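Local coordinates for protein outer membrane porin F (Pseudomonas aeruginosa, PDB 4RLC) that forms an eight-stranded beta-barrel in the outer membrane with its N-terminal domain and probably takes part in small-molecule transport, at residues 80-85 and 109-114; 127-132 and 149-154; 100-105 and 145-150; 95-100 and 138-143. All coordinates share one frame; numbering follows the deposited sequence.

Contact 1: residues 80-85 and 109-114. With C8E ((hydroxyethyloxy)tri(ethyloxy)octane), chain D.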
loop_
_atom_site.group_PDB
_atom_site.type_symbol
_atom_site.label_atom_id
_atom_site.label_comp_id
_atom_site.label_asym_id
_atom_site.label_seq_id
_atom_site.Cartn_x
_atom_site.Cartn_y
_atom_site.Cartn_z
ATOM N N HIS A 80 -4.249 -11.147 14.903
ATOM C CA HIS A 80 -3.779 -9.790 15.099
ATOM C C HIS A 80 -2.529 -9.717 14.263
ATOM O O HIS A 80 -1.810 -10.714 14.107
ATOM C CB HIS A 80 -3.404 -9.555 16.557
ATOM C CG HIS A 80 -4.519 -9.000 17.393
ATOM N ND1 HIS A 80 -5.424 -9.802 18.055
ATOM C CD2 HIS A 80 -4.857 -7.721 17.701
ATOM C CE1 HIS A 80 -6.278 -9.043 18.725
ATOM N NE2 HIS A 80 -5.955 -7.776 18.526
ATOM N N GLY A 81 -2.266 -8.571 13.707
ATOM C CA GLY A 81 -0.955 -8.374 13.164
ATOM C C GLY A 81 -0.821 -7.150 12.333
ATOM O O GLY A 81 -1.702 -6.265 12.322
ATOM N N ASN A 82 0.292 -7.095 11.627
ATOM C CA ASN A 82 0.608 -5.865 10.912
ATOM C C ASN A 82 1.496 -6.152 9.736
ATOM O O ASN A 82 2.009 -7.284 9.578
ATOM C CB ASN A 82 1.217 -4.835 11.840
ATOM C CG ASN A 82 2.451 -5.357 12.534
ATOM O OD1 ASN A 82 3.439 -5.680 11.887
ATOM N ND2 ASN A 82 2.354 -5.579 13.840
ATOM N N LEU A 83 1.561 -5.165 8.874
ATOM C CA LEU A 83 2.326 -5.255 7.646
ATOM C C LEU A 83 3.067 -3.943 7.401
ATOM O O LEU A 83 2.411 -2.871 7.333
ATOM C CB LEU A 83 1.375 -5.569 6.494
ATOM C CG LEU A 83 1.964 -5.808 5.104
ATOM C CD1 LEU A 83 2.511 -7.203 5.108
ATOM C CD2 LEU A 83 0.920 -5.723 4.003
ATOM N N THR A 84 4.383 -3.998 7.218
ATOM C CA THR A 84 5.173 -2.822 6.914
ATOM C C THR A 84 5.729 -2.988 5.532
ATOM O O THR A 84 6.298 -4.045 5.252
ATOM C CB THR A 84 6.296 -2.707 7.900
ATOM O OG1 THR A 84 5.764 -2.817 9.239
ATOM C CG2 THR A 84 7.062 -1.426 7.649
ATOM N N SER A 85 5.649 -1.973 4.679
ATOM C CA SER A 85 6.023 -2.189 3.302
ATOM C C SER A 85 6.803 -1.015 2.728
ATOM O O SER A 85 6.592 0.141 3.130
ATOM C CB SER A 85 4.728 -2.385 2.522
ATOM O OG SER A 85 4.977 -2.722 1.211
ATOM N N HIS A 109 7.079 -6.816 5.179
ATOM C CA HIS A 109 7.297 -7.669 6.295
ATOM C C HIS A 109 6.005 -7.759 7.091
ATOM O O HIS A 109 5.398 -6.705 7.468
ATOM C CB HIS A 109 8.457 -7.094 7.164
ATOM C CG HIS A 109 8.813 -7.926 8.336
ATOM N ND1 HIS A 109 9.692 -8.988 8.272
ATOM C CD2 HIS A 109 8.376 -7.879 9.620
ATOM C CE1 HIS A 109 9.792 -9.553 9.469
ATOM N NE2 HIS A 109 9.007 -8.890 10.303
ATOM N N GLN A 110 5.547 -8.988 7.334
ATOM C CA GLN A 110 4.288 -9.223 7.996
ATOM C C GLN A 110 4.566 -9.843 9.359
ATOM O O GLN A 110 5.463 -10.716 9.499
ATOM C CB GLN A 110 3.469 -10.179 7.075
ATOM C CG GLN A 110 2.081 -10.527 7.536
ATOM C CD GLN A 110 1.416 -11.558 6.632
ATOM O OE1 GLN A 110 0.514 -11.246 5.858
ATOM N NE2 GLN A 110 1.861 -12.745 6.713
ATOM N N ASN A 111 3.865 -9.380 10.386
ATOM C CA ASN A 111 3.963 -9.971 11.719
ATOM C C ASN A 111 2.562 -10.347 12.108
ATOM O O ASN A 111 1.680 -9.467 12.163
ATOM C CB ASN A 111 4.452 -8.993 12.783
ATOM C CG ASN A 111 5.836 -8.526 12.593
ATOM O OD1 ASN A 111 6.793 -9.279 12.743
ATOM N ND2 ASN A 111 5.980 -7.269 12.306
ATOM N N ILE A 112 2.331 -11.625 12.358
ATOM C CA ILE A 112 0.988 -12.119 12.655
ATOM C C ILE A 112 1.025 -12.921 13.960
ATOM O O ILE A 112 1.928 -13.721 14.181
ATOM C CB ILE A 112 0.480 -13.007 11.494
ATOM C CG1 ILE A 112 -0.076 -12.116 10.381
ATOM C CG2 ILE A 112 -0.615 -13.938 11.963
ATOM C CD1 ILE A 112 -0.299 -12.864 9.087
ATOM N N THR A 113 0.023 -12.685 14.817
ATOM C CA THR A 113 -0.218 -13.515 15.958
ATOM C C THR A 113 -1.582 -14.167 15.779
ATOM O O THR A 113 -2.610 -13.499 15.475
ATOM C CB THR A 113 -0.224 -12.689 17.232
ATOM O OG1 THR A 113 1.050 -12.026 17.328
ATOM C CG2 THR A 113 -0.503 -13.572 18.448
ATOM N N ASN A 114 -1.602 -15.461 16.012
ATOM C CA ASN A 114 -2.835 -16.199 15.882
ATOM C C ASN A 114 -3.142 -16.821 17.209
ATOM O O ASN A 114 -2.315 -17.534 17.808
ATOM C CB ASN A 114 -2.727 -17.207 14.736
ATOM C CG ASN A 114 -1.294 -17.540 14.400
ATOM O OD1 ASN A 114 -0.550 -17.979 15.272
ATOM N ND2 ASN A 114 -0.866 -17.266 13.144
HETATM C C1 C8E D . 13.159 4.890 6.479
HETATM C C2 C8E D . 13.223 3.376 6.394
HETATM C C3 C8E D . 13.253 2.729 7.778
HETATM C C4 C8E D . 11.863 2.305 8.251
HETATM C C5 C8E D . 11.717 0.782 8.336
HETATM C C6 C8E D . 11.597 0.130 6.952
HETATM C C7 C8E D . 11.719 -1.393 7.010
HETATM C C8 C8E D . 10.450 -2.102 6.565
HETATM O O9 C8E D . 10.481 -2.373 5.167
HETATM C C10 C8E D . 9.775 -3.554 4.749
HETATM C C11 C8E D . 10.676 -4.591 4.085
HETATM O O12 C8E D . 11.135 -5.547 5.021
HETATM C C13 C8E D . 11.518 -6.808 4.477
HETATM C C14 C8E D . 12.151 -7.688 5.558
HETATM O O HOH W 1 5.133 -5.295 10.011
#

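Contact 2: residues 127-132 and 149-154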
loop_
_atom_site.group_PDB
_atom_site.type_symbol
_atom_site.label_atom_id
_atom_site.label_comp_id
_atom_site.label_asym_id
_atom_site.label_seq_id
_atom_site.Cartn_x
_atom_site.Cartn_y
_atom_site.Cartn_z
ATOM N N MET A 127 7.666 -10.744 2.204
ATOM C CA MET A 127 6.933 -11.108 0.979
ATOM C C MET A 127 7.240 -10.037 -0.084
ATOM O O MET A 127 7.747 -8.965 0.222
ATOM C CB MET A 127 5.447 -11.146 1.289
ATOM C CG MET A 127 5.095 -12.166 2.350
ATOM S SD MET A 127 3.340 -12.014 2.724
ATOM C CE MET A 127 3.139 -10.249 2.761
ATOM N N ALA A 128 7.026 -10.395 -1.339
ATOM C CA ALA A 128 7.181 -9.464 -2.434
ATOM C C ALA A 128 5.821 -8.941 -2.764
ATOM O O ALA A 128 4.829 -9.710 -2.704
ATOM C CB ALA A 128 7.742 -10.173 -3.651
ATOM N N ASN A 129 5.762 -7.695 -3.208
ATOM C CA ASN A 129 4.495 -7.030 -3.535
ATOM C C ASN A 129 4.470 -6.625 -4.961
ATOM O O ASN A 129 5.450 -6.142 -5.437
ATOM C CB ASN A 129 4.325 -5.690 -2.791
ATOM C CG ASN A 129 4.350 -5.833 -1.334
ATOM O OD1 ASN A 129 3.972 -6.885 -0.802
ATOM N ND2 ASN A 129 4.811 -4.789 -0.642
ATOM N N ILE A 130 3.331 -6.799 -5.655
ATOM C CA ILE A 130 3.174 -6.129 -6.899
ATOM C C ILE A 130 1.768 -5.513 -6.855
ATOM O O ILE A 130 0.855 -6.043 -6.207
ATOM C CB ILE A 130 3.340 -7.137 -8.081
ATOM C CG1 ILE A 130 3.204 -6.431 -9.408
ATOM C CG2 ILE A 130 2.338 -8.266 -7.990
ATOM C CD1 ILE A 130 4.190 -6.916 -10.424
ATOM N N GLY A 131 1.594 -4.401 -7.539
ATOM C CA GLY A 131 0.304 -3.771 -7.569
ATOM C C GLY A 131 0.071 -2.840 -8.697
ATOM O O GLY A 131 0.989 -2.441 -9.435
ATOM N N ALA A 132 -1.182 -2.425 -8.800
ATOM C CA ALA A 132 -1.553 -1.412 -9.758
ATOM C C ALA A 132 -2.801 -0.664 -9.221
ATOM O O ALA A 132 -3.584 -1.145 -8.392
ATOM C CB ALA A 132 -1.911 -2.059 -11.133
ATOM N N ASP A 149 -3.532 -5.144 -5.078
ATOM C CA ASP A 149 -2.199 -5.484 -4.681
ATOM C C ASP A 149 -2.127 -7.004 -4.499
ATOM O O ASP A 149 -3.015 -7.558 -3.885
ATOM C CB ASP A 149 -1.823 -4.815 -3.338
ATOM C CG ASP A 149 -1.753 -3.283 -3.415
ATOM O OD1 ASP A 149 -0.755 -2.790 -3.982
ATOM O OD2 ASP A 149 -2.656 -2.541 -2.872
ATOM N N GLY A 150 -1.058 -7.631 -4.986
ATOM C CA GLY A 150 -0.702 -9.059 -4.708
ATOM C C GLY A 150 0.539 -9.164 -3.811
ATOM O O GLY A 150 1.567 -8.472 -4.051
ATOM N N GLN A 151 0.464 -10.050 -2.820
ATOM C CA GLN A 151 1.590 -10.328 -1.983
ATOM C C GLN A 151 1.951 -11.786 -2.150
ATOM O O GLN A 151 1.072 -12.660 -2.206
ATOM C CB GLN A 151 1.284 -10.064 -0.521
ATOM C CG GLN A 151 0.750 -8.685 -0.223
ATOM C CD GLN A 151 0.175 -8.653 1.174
ATOM O OE1 GLN A 151 0.848 -8.278 2.117
ATOM N NE2 GLN A 151 -1.063 -9.110 1.315
ATOM N N TYR A 152 3.236 -12.002 -2.352
ATOM C CA TYR A 152 3.760 -13.324 -2.672
ATOM C C TYR A 152 4.768 -13.775 -1.645
ATOM O O TYR A 152 5.700 -13.065 -1.342
ATOM C CB TYR A 152 4.406 -13.334 -4.059
ATOM C CG TYR A 152 3.378 -13.275 -5.098
ATOM C CD1 TYR A 152 2.872 -12.023 -5.557
ATOM C CD2 TYR A 152 2.857 -14.441 -5.626
ATOM C CE1 TYR A 152 1.868 -11.989 -6.504
ATOM C CE2 TYR A 152 1.828 -14.411 -6.554
ATOM C CZ TYR A 152 1.371 -13.167 -7.011
ATOM O OH TYR A 152 0.359 -13.161 -7.932
ATOM N N GLY A 153 4.544 -14.971 -1.114
ATOM C CA GLY A 153 5.552 -15.728 -0.353
ATOM C C GLY A 153 6.783 -16.048 -1.138
ATOM O O GLY A 153 6.746 -16.197 -2.348
ATOM N N LEU A 154 7.920 -16.098 -0.426
ATOM C CA LEU A 154 9.231 -16.241 -1.054
ATOM C C LEU A 154 9.919 -17.579 -0.752
ATOM O O LEU A 154 11.047 -17.805 -1.154
ATOM C CB LEU A 154 10.113 -15.099 -0.588
ATOM C CG LEU A 154 9.576 -13.731 -0.985
ATOM C CD1 LEU A 154 10.403 -12.611 -0.360
ATOM C CD2 LEU A 154 9.379 -13.623 -2.499
#

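Contact 3: residues 100-105 and 145-150. With C8E ((hydroxyethyloxy)tri(ethyloxy)octane), chain B.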
loop_
_atom_site.group_PDB
_atom_site.type_symbol
_atom_site.label_atom_id
_atom_site.label_comp_id
_atom_site.label_asym_id
_atom_site.label_seq_id
_atom_site.Cartn_x
_atom_site.Cartn_y
_atom_site.Cartn_z
ATOM N N ARG A 100 -3.925 9.637 -12.569
ATOM C CA ARG A 100 -2.613 9.009 -12.679
ATOM C C ARG A 100 -2.747 7.599 -12.306
ATOM O O ARG A 100 -2.680 7.158 -11.138
ATOM C CB ARG A 100 -1.534 9.737 -11.762
ATOM C CG ARG A 100 -1.350 11.192 -12.068
ATOM C CD ARG A 100 -0.007 11.701 -11.491
ATOM N NE ARG A 100 1.041 11.312 -12.467
ATOM C CZ ARG A 100 2.339 11.548 -12.292
ATOM N NH1 ARG A 100 3.199 11.216 -13.229
ATOM N NH2 ARG A 100 2.771 12.162 -11.188
ATOM N N PRO A 101 -2.964 6.738 -13.328
ATOM C CA PRO A 101 -2.808 5.344 -13.017
ATOM C C PRO A 101 -1.383 5.030 -12.563
ATOM O O PRO A 101 -0.457 5.766 -12.957
ATOM C CB PRO A 101 -3.111 4.668 -14.367
ATOM C CG PRO A 101 -3.735 5.722 -15.257
ATOM C CD PRO A 101 -3.107 7.008 -14.750
ATOM N N TYR A 102 -1.192 3.914 -11.855
ATOM C CA TYR A 102 0.128 3.513 -11.453
ATOM C C TYR A 102 0.313 2.016 -11.390
ATOM O O TYR A 102 -0.614 1.225 -11.308
ATOM C CB TYR A 102 0.434 4.151 -10.045
ATOM C CG TYR A 102 -0.344 3.516 -8.894
ATOM C CD1 TYR A 102 0.082 2.339 -8.305
ATOM C CD2 TYR A 102 -1.578 4.066 -8.422
ATOM C CE1 TYR A 102 -0.667 1.726 -7.312
ATOM C CE2 TYR A 102 -2.297 3.447 -7.428
ATOM C CZ TYR A 102 -1.833 2.309 -6.868
ATOM O OH TYR A 102 -2.553 1.651 -5.931
ATOM N N VAL A 103 1.585 1.648 -11.415
ATOM C CA VAL A 103 2.033 0.293 -11.090
ATOM C C VAL A 103 3.125 0.367 -9.994
ATOM O O VAL A 103 3.776 1.356 -9.845
ATOM C CB VAL A 103 2.562 -0.442 -12.333
ATOM C CG1 VAL A 103 1.454 -0.638 -13.335
ATOM C CG2 VAL A 103 3.742 0.264 -12.984
ATOM N N SER A 104 3.214 -0.672 -9.177
ATOM C CA SER A 104 4.099 -0.672 -8.051
ATOM C C SER A 104 4.632 -2.054 -7.756
ATOM O O SER A 104 4.075 -3.075 -8.179
ATOM C CB SER A 104 3.444 -0.138 -6.779
ATOM O OG SER A 104 2.452 -0.958 -6.391
ATOM N N ALA A 105 5.805 -2.038 -7.120
ATOM C CA ALA A 105 6.442 -3.274 -6.642
ATOM C C ALA A 105 7.267 -2.964 -5.409
ATOM O O ALA A 105 7.754 -1.878 -5.256
ATOM C CB ALA A 105 7.353 -3.875 -7.721
ATOM N N LYS A 145 -7.712 7.131 -4.207
ATOM C CA LYS A 145 -7.019 5.995 -4.897
ATOM C C LYS A 145 -7.842 4.725 -4.798
ATOM O O LYS A 145 -8.479 4.458 -3.779
ATOM C CB LYS A 145 -5.672 5.805 -4.156
ATOM C CG LYS A 145 -4.821 4.590 -4.434
ATOM C CD LYS A 145 -3.511 4.758 -3.667
ATOM C CE LYS A 145 -2.790 3.486 -3.261
ATOM N NZ LYS A 145 -1.447 3.883 -2.696
ATOM N N ALA A 146 -7.889 3.925 -5.895
ATOM C CA ALA A 146 -8.421 2.573 -5.848
ATOM C C ALA A 146 -7.307 1.633 -6.291
ATOM O O ALA A 146 -6.614 1.962 -7.263
ATOM C CB ALA A 146 -9.528 2.423 -6.914
ATOM N N SER A 147 -7.074 0.543 -5.560
ATOM C CA SER A 147 -5.861 -0.263 -5.738
ATOM C C SER A 147 -6.161 -1.763 -5.801
ATOM O O SER A 147 -7.132 -2.235 -5.190
ATOM C CB SER A 147 -4.926 0.007 -4.486
ATOM O OG SER A 147 -5.522 -0.328 -3.226
ATOM N N LEU A 148 -5.279 -2.496 -6.489
ATOM C CA LEU A 148 -5.170 -3.954 -6.441
ATOM C C LEU A 148 -3.754 -4.314 -6.095
ATOM O O LEU A 148 -2.836 -3.748 -6.700
ATOM C CB LEU A 148 -5.458 -4.526 -7.841
ATOM C CG LEU A 148 -6.852 -4.313 -8.353
ATOM C CD1 LEU A 148 -6.941 -4.832 -9.789
ATOM C CD2 LEU A 148 -7.888 -5.010 -7.454
ATOM N N ASP A 149 -3.532 -5.144 -5.078
ATOM C CA ASP A 149 -2.199 -5.484 -4.681
ATOM C C ASP A 149 -2.127 -7.004 -4.499
ATOM O O ASP A 149 -3.015 -7.558 -3.885
ATOM C CB ASP A 149 -1.823 -4.815 -3.338
ATOM C CG ASP A 149 -1.753 -3.283 -3.415
ATOM O OD1 ASP A 149 -0.755 -2.790 -3.982
ATOM O OD2 ASP A 149 -2.656 -2.541 -2.872
ATOM N N GLY A 150 -1.058 -7.631 -4.986
ATOM C CA GLY A 150 -0.702 -9.059 -4.708
ATOM C C GLY A 150 0.539 -9.164 -3.811
ATOM O O GLY A 150 1.567 -8.472 -4.051
HETATM C C1 C8E B . -8.747 -1.065 -9.664
HETATM C C2 C8E B . -8.031 -0.324 -10.778
HETATM C C3 C8E B . -6.863 -1.058 -11.420
HETATM C C4 C8E B . -6.168 -0.114 -12.381
HETATM C C5 C8E B . -5.100 -0.672 -13.300
HETATM C C6 C8E B . -4.392 0.485 -14.004
HETATM C C7 C8E B . -2.947 0.229 -14.441
HETATM C C8 C8E B . -2.405 1.447 -15.195
HETATM O O9 C8E B . -1.222 1.196 -15.973
HETATM C C10 C8E B . -1.021 1.837 -17.263
HETATM C C11 C8E B . -1.714 3.152 -17.610
HETATM O O12 C8E B . -1.367 3.337 -18.984
HETATM C C13 C8E B . -1.493 4.597 -19.638
HETATM C C14 C8E B . -2.866 5.207 -19.512
HETATM O O15 C8E B . -2.701 6.091 -18.391
HETATM O O HOH W 2 -1.690 -0.817 -5.521
#

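Contact 4: residues 95-100 and 138-143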
loop_
_atom_site.group_PDB
_atom_site.type_symbol
_atom_site.label_atom_id
_atom_site.label_comp_id
_atom_site.label_asym_id
_atom_site.label_seq_id
_atom_site.Cartn_x
_atom_site.Cartn_y
_atom_site.Cartn_z
ATOM N N PRO A 95 1.884 15.004 -13.480
ATOM C CA PRO A 95 1.484 15.640 -12.244
ATOM C C PRO A 95 0.458 16.756 -12.502
ATOM O O PRO A 95 0.522 17.433 -13.564
ATOM C CB PRO A 95 2.792 16.251 -11.694
ATOM C CG PRO A 95 3.933 15.681 -12.508
ATOM C CD PRO A 95 3.357 15.069 -13.742
ATOM N N GLY A 96 -0.438 16.986 -11.530
ATOM C CA GLY A 96 -1.443 18.048 -11.647
ATOM C C GLY A 96 -2.803 17.430 -11.369
ATOM O O GLY A 96 -2.891 16.313 -10.809
ATOM N N VAL A 97 -3.867 18.143 -11.762
ATOM C CA VAL A 97 -5.231 17.660 -11.498
ATOM C C VAL A 97 -5.550 16.627 -12.550
ATOM O O VAL A 97 -5.261 16.824 -13.733
ATOM C CB VAL A 97 -6.247 18.832 -11.537
ATOM C CG1 VAL A 97 -7.680 18.362 -11.470
ATOM C CG2 VAL A 97 -5.916 19.796 -10.376
ATOM N N GLY A 98 -6.089 15.509 -12.131
ATOM C CA GLY A 98 -6.521 14.463 -13.105
ATOM C C GLY A 98 -6.075 13.096 -12.647
ATOM O O GLY A 98 -5.634 12.858 -11.515
ATOM N N LEU A 99 -6.092 12.154 -13.588
ATOM C CA LEU A 99 -5.939 10.759 -13.257
ATOM C C LEU A 99 -4.487 10.349 -13.523
ATOM O O LEU A 99 -3.941 10.610 -14.626
ATOM C CB LEU A 99 -6.887 9.907 -14.201
ATOM C CG LEU A 99 -6.791 8.401 -14.041
ATOM C CD1 LEU A 99 -7.387 7.929 -12.714
ATOM C CD2 LEU A 99 -7.445 7.682 -15.248
ATOM N N ARG A 100 -3.925 9.637 -12.569
ATOM C CA ARG A 100 -2.613 9.009 -12.679
ATOM C C ARG A 100 -2.747 7.599 -12.306
ATOM O O ARG A 100 -2.680 7.158 -11.138
ATOM C CB ARG A 100 -1.534 9.737 -11.762
ATOM C CG ARG A 100 -1.350 11.192 -12.068
ATOM C CD ARG A 100 -0.007 11.701 -11.491
ATOM N NE ARG A 100 1.041 11.312 -12.467
ATOM C CZ ARG A 100 2.339 11.548 -12.292
ATOM N NH1 ARG A 100 3.199 11.216 -13.229
ATOM N NH2 ARG A 100 2.771 12.162 -11.188
ATOM N N PHE A 138 -8.038 15.264 -7.514
ATOM C CA PHE A 138 -9.172 16.147 -7.732
ATOM C C PHE A 138 -8.999 17.573 -7.313
ATOM O O PHE A 138 -9.835 18.399 -7.675
ATOM C CB PHE A 138 -10.436 15.487 -7.145
ATOM C CG PHE A 138 -10.357 15.241 -5.667
ATOM C CD1 PHE A 138 -10.635 16.271 -4.793
ATOM C CD2 PHE A 138 -9.994 14.031 -5.160
ATOM C CE1 PHE A 138 -10.581 16.063 -3.418
ATOM C CE2 PHE A 138 -9.843 13.831 -3.778
ATOM C CZ PHE A 138 -10.207 14.862 -2.922
ATOM N N THR A 139 -7.946 17.871 -6.513
ATOM C CA THR A 139 -7.378 19.163 -6.424
ATOM C C THR A 139 -5.872 19.049 -6.697
ATOM O O THR A 139 -5.317 17.966 -6.851
ATOM C CB THR A 139 -7.618 19.881 -5.024
ATOM O OG1 THR A 139 -6.630 19.465 -4.092
ATOM C CG2 THR A 139 -9.002 19.599 -4.451
ATOM N N GLU A 140 -5.151 20.154 -6.740
ATOM C CA GLU A 140 -3.669 20.027 -6.897
ATOM C C GLU A 140 -3.021 19.197 -5.782
ATOM O O GLU A 140 -1.933 18.611 -5.962
ATOM C CB GLU A 140 -3.050 21.411 -6.965
ATOM C CG GLU A 140 -3.420 22.168 -8.250
ATOM C CD GLU A 140 -2.700 21.608 -9.481
ATOM O OE1 GLU A 140 -1.754 20.784 -9.299
ATOM O OE2 GLU A 140 -3.078 22.002 -10.627
ATOM N N ASN A 141 -3.642 19.166 -4.584
ATOM C CA ASN A 141 -3.089 18.500 -3.438
ATOM C C ASN A 141 -3.773 17.230 -2.982
ATOM O O ASN A 141 -3.068 16.313 -2.505
ATOM C CB ASN A 141 -3.044 19.466 -2.235
ATOM C CG ASN A 141 -2.355 20.759 -2.571
ATOM O OD1 ASN A 141 -3.025 21.768 -2.800
ATOM N ND2 ASN A 141 -1.007 20.764 -2.592
ATOM N N PHE A 142 -5.078 17.041 -3.190
ATOM C CA PHE A 142 -5.761 15.919 -2.617
ATOM C C PHE A 142 -6.095 14.857 -3.704
ATOM O O PHE A 142 -6.429 15.241 -4.773
ATOM C CB PHE A 142 -7.062 16.322 -1.954
ATOM C CG PHE A 142 -6.863 17.092 -0.656
ATOM C CD1 PHE A 142 -6.754 16.388 0.523
ATOM C CD2 PHE A 142 -6.864 18.420 -0.665
ATOM C CE1 PHE A 142 -6.582 17.082 1.717
ATOM C CE2 PHE A 142 -6.647 19.166 0.545
ATOM C CZ PHE A 142 -6.549 18.446 1.702
ATOM N N PHE A 143 -5.940 13.605 -3.329
ATOM C CA PHE A 143 -6.291 12.460 -4.223
ATOM C C PHE A 143 -7.096 11.424 -3.494
ATOM O O PHE A 143 -7.034 11.247 -2.314
ATOM C CB PHE A 143 -5.039 11.878 -4.906
ATOM C CG PHE A 143 -4.101 11.161 -3.987
ATOM C CD1 PHE A 143 -4.255 9.812 -3.642
ATOM C CD2 PHE A 143 -3.093 11.916 -3.339
ATOM C CE1 PHE A 143 -3.336 9.210 -2.765
ATOM C CE2 PHE A 143 -2.186 11.286 -2.488
ATOM C CZ PHE A 143 -2.336 9.990 -2.158
HETATM O O HOH W 3 -3.066 20.748 -12.971
#

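Contact 1: residues 80-85 and 109-114
N82 and N111 face each other as a hydrogen-bonded pair of two antiparallel strands, and their side chains repeat the link. N111 ND2 gives a nearly straight bond to N82 OD1 at 3.0 Å (174° at the hydrogen). It uses a lone pair in the carbonyl plane of N82 and stays in the plane of its own amide, although the two amides are turned 68° apart. N82 reaches this place with CG tucked between its backbone N and carbonyl carbon, chi1 57°. N82 OD1 is also gripped by a water, which donates to it at 2.6 Å. The same water donates to H109 O at 2.9 Å and accepts from T84 OG1 at 2.7 Å. It thus ties both strands together on this face. H109 NE2 adds only a weak bond to N111 OD1. T84 CG2 meets the detergent C8E of chain D, 3.6 Å from its C8. On the other face L83 crosses Q110, with L83 CD1 3.7 Å from Q110 CB. G81, without a side chain, comes close to the partner strand, its CA 3.0 Å from N111 O. Six backbone bonds join H80 to T113, N82 to N111 and T84 to H109. The two strands form a hairpin in the barrel wall. Strand 56-66 pairs with the other edge of 80-85, and strand 120-137 with the other edge of 109-114.

Contact 2: residues 127-132 and 149-154
A128 and Y152 exchange two backbone hydrogen bonds, and I130 and G150 do the same. Y152 N reaches A128 O at 2.8 Å, and G150 N reaches I130 O at 2.8 Å. CA-H...O contacts accompany these bonds; in one, N129 CA is 3.3 Å from G150 O. Apolar contacts lie on the face of A128, I130 and Y152. I130 CG2 meets the Y152 ring obliquely, 4.0 Å from CE1. A128 CB is 4.0 Å from L154 CD2. Y152 OH bonds further on to W165. On the other face stand M127, N129, D149 and Q151. The M127 chain bends at its last torsion, chi3 -42°, and brings CE into tight contact with the Q151 amide, 3.1 Å from OE1, with no bond implied. N129 and Q151 run side by side with their amide planes 49° apart, and N129 OD1 sits 3.7 Å from Q151 CG. D149 OD1 lies over G131 CA at 3.9 Å. The polar ends of this face find partners on other strands: N129 ND2 bonds to D87, Q151 NE2 to Y30, and D149 OD2 makes a salt bridge with K28. N129 OD1 and Q151 OE1 are buried without a polar partner in the model. The chemistry therefore splits by face. Apolar groups lie on the barrel surface. The inward face mixes the M127 chain with amides and a carboxylate, consistent with a largely polar, cross-linked interior.

Contact 3: residues 100-105 and 145-150
Y102 reaches past the intervening strand to K145 and S147. CB already points toward the other strand. CG stands between the backbone N and the carbonyl carbon, chi1 72°, and this sets the lean of the ring toward K145. Ring atom CE2 is the first to meet the lysine, 4.1 Å from K145 CG. CZ follows, 3.9 Å from K145 CE. The extended K145 chain crosses the tyrosine at about a right angle and passes its ring obliquely. The tip, Y102 OH, touches two carbons: K145 CE at 3.2 Å and S147 CB at 3.2 Å. A water lies at the edge, in the ring plane, 2.6 Å from Y102 OH. That water also lies 2.7 Å from D149 OD1 and can donate to it, though other acceptors compete. The charged ends have further partners on strand 21-30: K145 NZ forms a salt bridge with E24, and D149 OD2 one with K28. On the barrel surface P101 packs on the detergent C8E of chain B, with P101 CB 3.4 Å from its C8. L148 touches the alkyl end of the same molecule. The two strands are not paired. Their axes run 9.0 Å apart in nearly the same direction, 24° off parallel, with strand 120-137 between them. Here the inward side chains of next-but-one strands meet inside a closed eight-stranded antiparallel barrel, as in small outer-membrane barrels.

Contact 4: residues 95-100 and 138-143
F138 comes nearest to V97 through its backbone, with F138 O 4.4 Å from V97 CG1. Its ring turns back on its own turn, where F142 O lies over one face, offset toward the rim. V97 CG2 packs on the T139 backbone, 3.8 Å from its carbonyl carbon C. T139 OG1 accepts from the backbone N of N141 and from that of F142, an ST turn and an ST motif on one hydroxyl. F142 N lies 3.0 Å from T139 OG1. E140 reaches back across the gap. Its chain bends at chi2, -73°, so the carboxylate folds over toward G96 and V97, crossing the valine at about a right angle. E140 OE2 lies 3.6 Å from V97 CG2, and OE1 lies 3.6 Å from G96 CA. No direct hydrogen bond joins the two segments. A water closes the polar link instead, donating to E140 OE2 at 2.7 Å and accepting from V97 N at 3.0 Å. Beyond E140 the chain leaves V97. N141 ND2 bonds to N174 O, and T139 OG1 lies at the edge of the F142 ring, in its plane. F143 then enters the barrel, where K135 makes a cation-pi contact with its ring. The contact joins two loops at one end of the barrel, those leading into strands 98-115 and 142-153. Q16 bonds to both G96 and E140, and strand 164-174 flanks the second loop through N174 and F173.

Contacts 1, 2, 3 and 4 lie along the barrel from one end toward the other. Contacts 1 and 4 are farthest apart, with centres about 32 Å from each other. Contacts 1 and 2 are successive hairpins that touch inside the barrel: L83 CD1 is 3.9 Å from M127 CE. Contacts 2 and 3 have centres about 11 Å apart and share D149 and G150. Strand 120-137 supplies half of contact 2 and separates the two strands of contact 3; G131 O probably accepts a hydrogen bond from S104 N at 2.9 Å. Contacts 3 and 4 share R100. Bound detergent lies on the outer surface at contacts 1, 2 and 3.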